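Local atomic coordinates of transcriptional regulator, MarR family (Silicibacter pomeroyi DSS-3, PDB entry 3BOQ), a protein that probably binds DNA as a homodimeric winged-helix transcription factor of the MarR family. Residues Ala106-Asp110 against Ala111-Thr115; Ser120-His123 against Asn124-Ala128; Arg132-Asp136 against Gln137-Glu141. All blocks are in the same frame, centred on the assembly; numbering follows the deposited sequence.

Contact 1 (Ala106-Asp110 against Ala111-Thr115); sequences AKLTD and AGLTT
T109 caps the start of helix 110-130 by taking the amide hydrogen of G112 on its hydroxyl, a classic N-cap at the end of the short loop that follows strand 105-106 of the winged helix-turn-helix domain. OG1 of T109 lies 2.9 Å from G112 N, the N-H...OG1 angle being 140°, well short of straight. The torsion behind this (chi1 64°) turns OG1 in over its own backbone toward the helix's first amides. The carbonyl next to it takes up the following amide: L113 N bonds to T109 O at 3.1 Å, and T114 N then bonds to D110 O. Before the cap, L108 leans on the same turn; its CG packs 4.1 Å from G112 C, and its CD2 meets CD1 of L113 at 4.2 Å, the two leucine side chains crossing at about a right angle. Outward, the T109 hydroxyl also hydrogen-bonds G90 O, while L108 lies on M53, L56 and A57, which sets the helix start against helix 47-58 of the same domain. One turn on, A111 O is gripped twice by T115, whose N (3.0 Å) and OG1 (3.1 Å) reach it from opposite faces of the carbonyl plane.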
loop_
_atom_site.group_PDB
_atom_site.type_symbol
_atom_site.label_atom_id
_atom_site.label_comp_id
_atom_site.label_asym_id
_atom_site.label_seq_id
_atom_site.Cartn_x
_atom_site.Cartn_y
_atom_site.Cartn_z
ATOM N N ALA B 106 -7.816 -3.163 -24.030
ATOM C CA ALA B 106 -7.281 -4.383 -23.434
ATOM C C ALA B 106 -8.383 -5.377 -23.052
ATOM O O ALA B 106 -9.371 -5.017 -22.405
ATOM C CB ALA B 106 -6.413 -4.043 -22.229
ATOM N N LYS B 107 -8.199 -6.623 -23.487
ATOM C CA LYS B 107 -9.117 -7.730 -23.250
ATOM C C LYS B 107 -8.282 -8.940 -22.836
ATOM O O LYS B 107 -7.174 -9.154 -23.336
ATOM C CB LYS B 107 -9.873 -8.102 -24.528
ATOM C CG LYS B 107 -11.099 -7.268 -24.909
ATOM C CD LYS B 107 -11.552 -7.691 -26.332
ATOM C CE LYS B 107 -12.501 -6.700 -27.030
ATOM N NZ LYS B 107 -13.965 -7.019 -26.852
ATOM N N LEU B 108 -8.823 -9.733 -21.920
ATOM C CA LEU B 108 -8.228 -11.014 -21.540
ATOM C C LEU B 108 -8.349 -12.037 -22.669
ATOM O O LEU B 108 -9.419 -12.185 -23.257
ATOM C CB LEU B 108 -8.969 -11.530 -20.314
ATOM C CG LEU B 108 -8.506 -11.406 -18.865
ATOM C CD1 LEU B 108 -7.536 -10.267 -18.565
ATOM C CD2 LEU B 108 -9.726 -11.361 -18.019
ATOM N N THR B 109 -7.251 -12.725 -22.988
ATOM C CA THR B 109 -7.285 -13.903 -23.849
ATOM C C THR B 109 -8.207 -14.971 -23.209
ATOM O O THR B 109 -8.579 -14.831 -22.037
ATOM C CB THR B 109 -5.854 -14.490 -24.057
ATOM O OG1 THR B 109 -5.337 -14.943 -22.810
ATOM C CG2 THR B 109 -4.882 -13.475 -24.605
ATOM N N ASP B 110 -8.588 -16.029 -23.942
ATOM C CA ASP B 110 -9.455 -17.056 -23.343
ATOM C C ASP B 110 -8.768 -17.693 -22.141
ATOM O O ASP B 110 -9.398 -17.904 -21.094
ATOM C CB ASP B 110 -9.852 -18.138 -24.332
ATOM C CG ASP B 110 -10.893 -17.672 -25.326
ATOM O OD1 ASP B 110 -11.487 -16.592 -25.081
ATOM O OD2 ASP B 110 -11.099 -18.378 -26.361
ATOM N N ALA B 111 -7.472 -17.973 -22.306
ATOM C CA ALA B 111 -6.637 -18.559 -21.265
ATOM C C ALA B 111 -6.356 -17.583 -20.107
ATOM O O ALA B 111 -6.168 -18.011 -18.972
ATOM C CB ALA B 111 -5.328 -19.115 -21.863
ATOM N N GLY B 112 -6.343 -16.284 -20.390
ATOM C CA GLY B 112 -6.219 -15.262 -19.356
ATOM C C GLY B 112 -7.432 -15.300 -18.442
ATOM O O GLY B 112 -7.294 -15.185 -17.225
ATOM N N LEU B 113 -8.623 -15.479 -19.016
ATOM C CA LEU B 113 -9.852 -15.543 -18.223
ATOM C C LEU B 113 -9.982 -16.836 -17.380
ATOM O O LEU B 113 -10.423 -16.781 -16.242
ATOM C CB LEU B 113 -11.085 -15.304 -19.109
ATOM C CG LEU B 113 -12.489 -15.334 -18.494
ATOM C CD1 LEU B 113 -12.705 -14.213 -17.449
ATOM C CD2 LEU B 113 -13.531 -15.270 -19.606
ATOM N N THR B 114 -9.589 -17.983 -17.928
ATOM C CA THR B 114 -9.450 -19.219 -17.149
ATOM C C THR B 114 -8.460 -19.063 -15.979
ATOM O O THR B 114 -8.761 -19.484 -14.867
ATOM C CB THR B 114 -8.999 -20.386 -18.047
ATOM O OG1 THR B 114 -10.075 -20.762 -18.915
ATOM C CG2 THR B 114 -8.567 -21.598 -17.206
ATOM N N THR B 115 -7.286 -18.478 -16.245
ATOM C CA THR B 115 -6.255 -18.237 -15.228
ATOM C C THR B 115 -6.822 -17.284 -14.154
ATOM O O THR B 115 -6.621 -17.497 -12.961
ATOM C CB THR B 115 -4.915 -17.680 -15.857
ATOM O OG1 THR B 115 -4.285 -18.692 -16.658
ATOM C CG2 THR B 115 -3.908 -17.252 -14.784
#

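Contact 2 (Ser120-His123 against Asn124-Ala128); sequences SEAH and NRILA
H123 and N124 are neighbours on helix 110-130 whose side chains turn to meet each other, the imidazole and amide planes standing 73° apart. CG of H123 lies anti to the backbone N (chi1 170°), which carries the ring alongside N124, and the turn about chi2 brings ND1 to that side. The bond from H123 ND1 to N124 OD1 is 2.9 Å long and fairly straight at 159°. It leaves the ring at its edge, the acceptor lying close to the imidazole plane, whereas ND1 stands tilted from the carbonyl plane of the amide. The same asparagine folds back over the preceding turn, its CG 3.4 Å from S120 O, the carbonyl that accepts N124 N. Beyond the ring, L127 comes in obliquely, its CD2 4.3 Å from H123 CE1.

On another side of the helix R125 bends at chi3 and doubles back along A122, bringing NH2 to 3.5 Å from A122 CA, while A122 O lies above one face of the guanidinium, near its margin rather than over its centre. I126 lies across the same carbonyl, with CD1 3.1 Å from A122 O, whose hydrogen bond comes from I126 N at 2.9 Å.

The H123 ring stacks with F50, and W21 of the second subunit packs on both H123 and L127; R125 NH1 makes a salt bridge to E42. This part of the helix thus lies between helix 47-58 of the DNA-binding domain and the dimerisation side, helix 12-43 and W21 of the second subunit. With ND1 as donor to N124 OD1, the imidazole is likely to carry a hydrogen on ND1, and the bond together with the F50 stack probably fixes the rotation of this buried ring.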
loop_
_atom_site.group_PDB
_atom_site.type_symbol
_atom_site.label_atom_id
_atom_site.label_comp_id
_atom_site.label_asym_id
_atom_site.label_seq_id
_atom_site.Cartn_x
_atom_site.Cartn_y
_atom_site.Cartn_z
ATOM N N SER B 120 -8.424 -16.014 -8.834
ATOM C CA SER B 120 -9.438 -15.372 -8.015
ATOM C C SER B 120 -9.798 -16.264 -6.824
ATOM O O SER B 120 -9.949 -15.780 -5.711
ATOM C CB SER B 120 -10.662 -15.102 -8.882
ATOM O OG SER B 120 -11.532 -14.216 -8.239
ATOM N N GLU B 121 -9.916 -17.565 -7.063
ATOM C CA GLU B 121 -10.165 -18.549 -6.020
ATOM C C GLU B 121 -8.999 -18.533 -5.025
ATOM O O GLU B 121 -9.209 -18.445 -3.800
ATOM C CB GLU B 121 -10.325 -19.938 -6.659
ATOM C CG GLU B 121 -11.234 -20.917 -5.946
ATOM C CD GLU B 121 -11.735 -22.077 -6.876
ATOM O OE1 GLU B 121 -11.160 -22.309 -7.992
ATOM O OE2 GLU B 121 -12.711 -22.772 -6.476
ATOM N N ALA B 122 -7.782 -18.606 -5.569
ATOM C CA ALA B 122 -6.523 -18.611 -4.804
ATOM C C ALA B 122 -6.339 -17.358 -3.951
ATOM O O ALA B 122 -5.921 -17.443 -2.801
ATOM C CB ALA B 122 -5.324 -18.783 -5.747
ATOM N N HIS B 123 -6.648 -16.212 -4.545
ATOM C CA HIS B 123 -6.520 -14.893 -3.921
ATOM C C HIS B 123 -7.403 -14.768 -2.651
ATOM O O HIS B 123 -6.931 -14.287 -1.614
ATOM C CB HIS B 123 -6.930 -13.824 -4.945
ATOM C CG HIS B 123 -7.069 -12.453 -4.373
ATOM N ND1 HIS B 123 -8.192 -12.047 -3.687
ATOM C CD2 HIS B 123 -6.239 -11.384 -4.403
ATOM C CE1 HIS B 123 -8.042 -10.790 -3.312
ATOM N NE2 HIS B 123 -6.865 -10.368 -3.733
ATOM N N ASN B 124 -8.675 -15.172 -2.774
ATOM C CA ASN B 124 -9.633 -15.129 -1.688
ATOM C C ASN B 124 -9.366 -16.178 -0.616
ATOM O O ASN B 124 -9.652 -15.945 0.558
ATOM C CB ASN B 124 -11.066 -15.283 -2.223
ATOM C CG ASN B 124 -11.489 -14.114 -3.129
ATOM O OD1 ASN B 124 -10.824 -13.083 -3.186
ATOM N ND2 ASN B 124 -12.590 -14.282 -3.833
ATOM N N ARG B 125 -8.849 -17.344 -1.002
ATOM C CA ARG B 125 -8.342 -18.288 -0.022
ATOM C C ARG B 125 -7.105 -17.713 0.741
ATOM O O ARG B 125 -7.040 -17.792 1.962
ATOM C CB ARG B 125 -8.047 -19.670 -0.667
ATOM C CG ARG B 125 -7.456 -20.673 0.337
ATOM C CD ARG B 125 -7.194 -22.085 -0.195
ATOM N NE ARG B 125 -7.029 -22.134 -1.640
ATOM C CZ ARG B 125 -5.916 -21.800 -2.301
ATOM N NH1 ARG B 125 -4.837 -21.371 -1.647
ATOM N NH2 ARG B 125 -5.894 -21.878 -3.626
ATOM N N ILE B 126 -6.141 -17.131 0.026
ATOM C CA ILE B 126 -4.917 -16.636 0.683
ATOM C C ILE B 126 -5.256 -15.518 1.675
ATOM O O ILE B 126 -4.775 -15.515 2.823
ATOM C CB ILE B 126 -3.816 -16.195 -0.345
ATOM C CG1 ILE B 126 -3.280 -17.410 -1.132
ATOM C CG2 ILE B 126 -2.643 -15.540 0.349
ATOM C CD1 ILE B 126 -2.859 -17.060 -2.557
ATOM N N LEU B 127 -6.099 -14.590 1.231
ATOM C CA LEU B 127 -6.533 -13.479 2.055
ATOM C C LEU B 127 -7.255 -13.959 3.337
ATOM O O LEU B 127 -6.905 -13.516 4.469
ATOM C CB LEU B 127 -7.383 -12.490 1.227
ATOM C CG LEU B 127 -7.826 -11.161 1.850
ATOM C CD1 LEU B 127 -6.648 -10.228 2.195
ATOM C CD2 LEU B 127 -8.794 -10.473 0.888
ATOM N N ALA B 128 -8.221 -14.868 3.153
ATOM C CA ALA B 128 -8.927 -15.557 4.271
ATOM C C ALA B 128 -7.946 -16.205 5.247
ATOM O O ALA B 128 -8.027 -15.988 6.464
ATOM C CB ALA B 128 -9.920 -16.589 3.756
#

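Contact 3 (Arg132-Asp136 against Gln137-Glu141); sequences RAVSD and QDMVE
The D136 carboxylate reaches M139, a selenomethionine, with one oxygen: OD1 lies 3.4 Å from the terminal CE, and the two side chains cross at a slant. That oxygen has its main partner in R13 of the second subunit, a salt bridge, and the same arginine packs on M139. In the same first turn the D138 carboxylate sits beside the S135 hydroxyl, its CG 3.6 Å from OG, while the Q137 amide gives NE2 to E141 OE2 from above the carboxylate plane at 2.8 Å. S135 OG, turned back over its own main chain (chi1 78°), accepts D138 N at 3.2 Å along a nearly straight N-H of 163°. Were S135 replaced by an alanine, the acceptor would go and the D138 amide would probably lose its side-chain cap. The backbone takes over from there, M139 N bonding to S135 O in its carbonyl plane and V140 N to D136 O at 2.9 Å. V134 closes the apolar side, CG1 3.8 Å from M139 CG. This is a serine N-cap opening helix 136-153, and it lies where the C-terminal helix of a MarR protein meets its partner subunit in the dimer.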
loop_
_atom_site.group_PDB
_atom_site.type_symbol
_atom_site.label_atom_id
_atom_site.label_comp_id
_atom_site.label_asym_id
_atom_site.label_seq_id
_atom_site.Cartn_x
_atom_site.Cartn_y
_atom_site.Cartn_z
ATOM N N ARG B 132 -7.116 -15.013 9.350
ATOM C CA ARG B 132 -7.882 -16.144 9.864
ATOM C C ARG B 132 -8.244 -16.002 11.327
ATOM O O ARG B 132 -9.174 -16.700 11.815
ATOM C CB ARG B 132 -7.142 -17.452 9.622
ATOM C CG ARG B 132 -5.875 -17.581 10.440
ATOM C CD ARG B 132 -5.097 -18.778 10.044
ATOM N NE ARG B 132 -3.838 -18.864 10.769
ATOM C CZ ARG B 132 -2.679 -18.343 10.351
ATOM N NH1 ARG B 132 -2.614 -17.653 9.217
ATOM N NH2 ARG B 132 -1.575 -18.520 11.081
ATOM N N ALA B 133 -7.524 -15.106 12.012
ATOM C CA ALA B 133 -7.712 -14.888 13.445
ATOM C C ALA B 133 -8.463 -13.597 13.630
ATOM O O ALA B 133 -8.834 -13.213 14.741
ATOM C CB ALA B 133 -6.370 -14.852 14.174
ATOM N N VAL B 134 -8.692 -12.902 12.540
ATOM C CA VAL B 134 -9.367 -11.610 12.628
ATOM C C VAL B 134 -10.880 -11.821 12.808
ATOM O O VAL B 134 -11.519 -12.673 12.157
ATOM C CB VAL B 134 -8.988 -10.702 11.445
ATOM C CG1 VAL B 134 -9.558 -9.305 11.611
ATOM C CG2 VAL B 134 -7.451 -10.624 11.319
ATOM N N SER B 135 -11.434 -11.079 13.751
ATOM C CA SER B 135 -12.837 -11.148 14.025
ATOM C C SER B 135 -13.687 -10.374 12.998
ATOM O O SER B 135 -13.291 -9.309 12.514
ATOM C CB SER B 135 -13.104 -10.630 15.434
ATOM O OG SER B 135 -13.059 -9.241 15.386
ATOM N N ASP B 136 -14.865 -10.902 12.702
ATOM C CA ASP B 136 -15.828 -10.212 11.864
ATOM C C ASP B 136 -16.104 -8.803 12.345
ATOM O O ASP B 136 -16.129 -7.900 11.530
ATOM C CB ASP B 136 -17.148 -10.965 11.813
ATOM C CG ASP B 136 -17.069 -12.244 11.022
ATOM O OD1 ASP B 136 -16.201 -12.383 10.148
ATOM O OD2 ASP B 136 -17.944 -13.110 11.228
ATOM N N GLN B 137 -16.319 -8.606 13.649
ATOM C CA GLN B 137 -16.616 -7.279 14.192
ATOM C C GLN B 137 -15.523 -6.265 13.882
ATOM O O GLN B 137 -15.821 -5.175 13.431
ATOM C CB GLN B 137 -16.895 -7.313 15.712
ATOM C CG GLN B 137 -17.593 -6.020 16.220
ATOM C CD GLN B 137 -17.806 -5.934 17.749
ATOM O OE1 GLN B 137 -17.497 -6.855 18.499
ATOM N NE2 GLN B 137 -18.348 -4.809 18.197
ATOM N N ASP B 138 -14.261 -6.609 14.135
ATOM C CA ASP B 138 -13.146 -5.695 13.839
ATOM C C ASP B 138 -13.108 -5.300 12.365
ATOM O O ASP B 138 -12.835 -4.134 12.066
ATOM C CB ASP B 138 -11.811 -6.303 14.226
ATOM C CG ASP B 138 -11.467 -6.078 15.673
ATOM O OD1 ASP B 138 -12.146 -5.286 16.366
ATOM O OD2 ASP B 138 -10.492 -6.691 16.138
HETATM N N MSE B 139 -13.386 -6.259 11.469
HETATM C CA MSE B 139 -13.382 -6.036 10.022
HETATM C C MSE B 139 -14.533 -5.135 9.590
HETATM O O MSE B 139 -14.318 -4.199 8.832
HETATM C CB MSE B 139 -13.489 -7.358 9.254
HETATM C CG MSE B 139 -12.225 -8.156 9.237
HETATM SE SE MSE B 139 -12.304 -9.599 7.924
HETATM C CE MSE B 139 -13.423 -10.840 8.890
ATOM N N VAL B 140 -15.751 -5.445 10.061
ATOM C CA VAL B 140 -16.946 -4.621 9.852
ATOM C C VAL B 140 -16.729 -3.186 10.379
ATOM O O VAL B 140 -17.061 -2.224 9.688
ATOM C CB VAL B 140 -18.223 -5.293 10.452
ATOM C CG1 VAL B 140 -19.432 -4.397 10.321
ATOM C CG2 VAL B 140 -18.505 -6.620 9.749
ATOM N N GLU B 141 -16.146 -3.041 11.568
ATOM C CA GLU B 141 -15.926 -1.709 12.160
ATOM C C GLU B 141 -14.822 -0.897 11.461
ATOM O O GLU B 141 -14.999 0.312 11.268
ATOM C CB GLU B 141 -15.723 -1.793 13.678
ATOM C CG GLU B 141 -17.025 -2.205 14.387
ATOM C CD GLU B 141 -16.876 -2.480 15.872
ATOM O OE1 GLU B 141 -15.742 -2.676 16.357
ATOM O OE2 GLU B 141 -17.909 -2.514 16.570
#

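How the contacts relate
Contacts 1 and 2 both lie on helix 110-130, the first at its start and the second farther along, their centres about 19 Å apart; contact 3 follows at the start of helix 136-153, about 34 Å from the centre of contact 1 and on the opposite side of the chain's centre. Contacts 1 and 3 share the same chemistry, a hydroxyl N-cap, yet the first is a surface contact within the DNA-binding domain and the third belongs to the dimer interface. Contact 2 has the more buried side chains, with a side-chain hydrogen bond, an outward charge pair and aromatic and apolar packing in place of a cap. Contacts 2 and 3 both touch the second subunit, one by packing, the other also through R13 of that subunit.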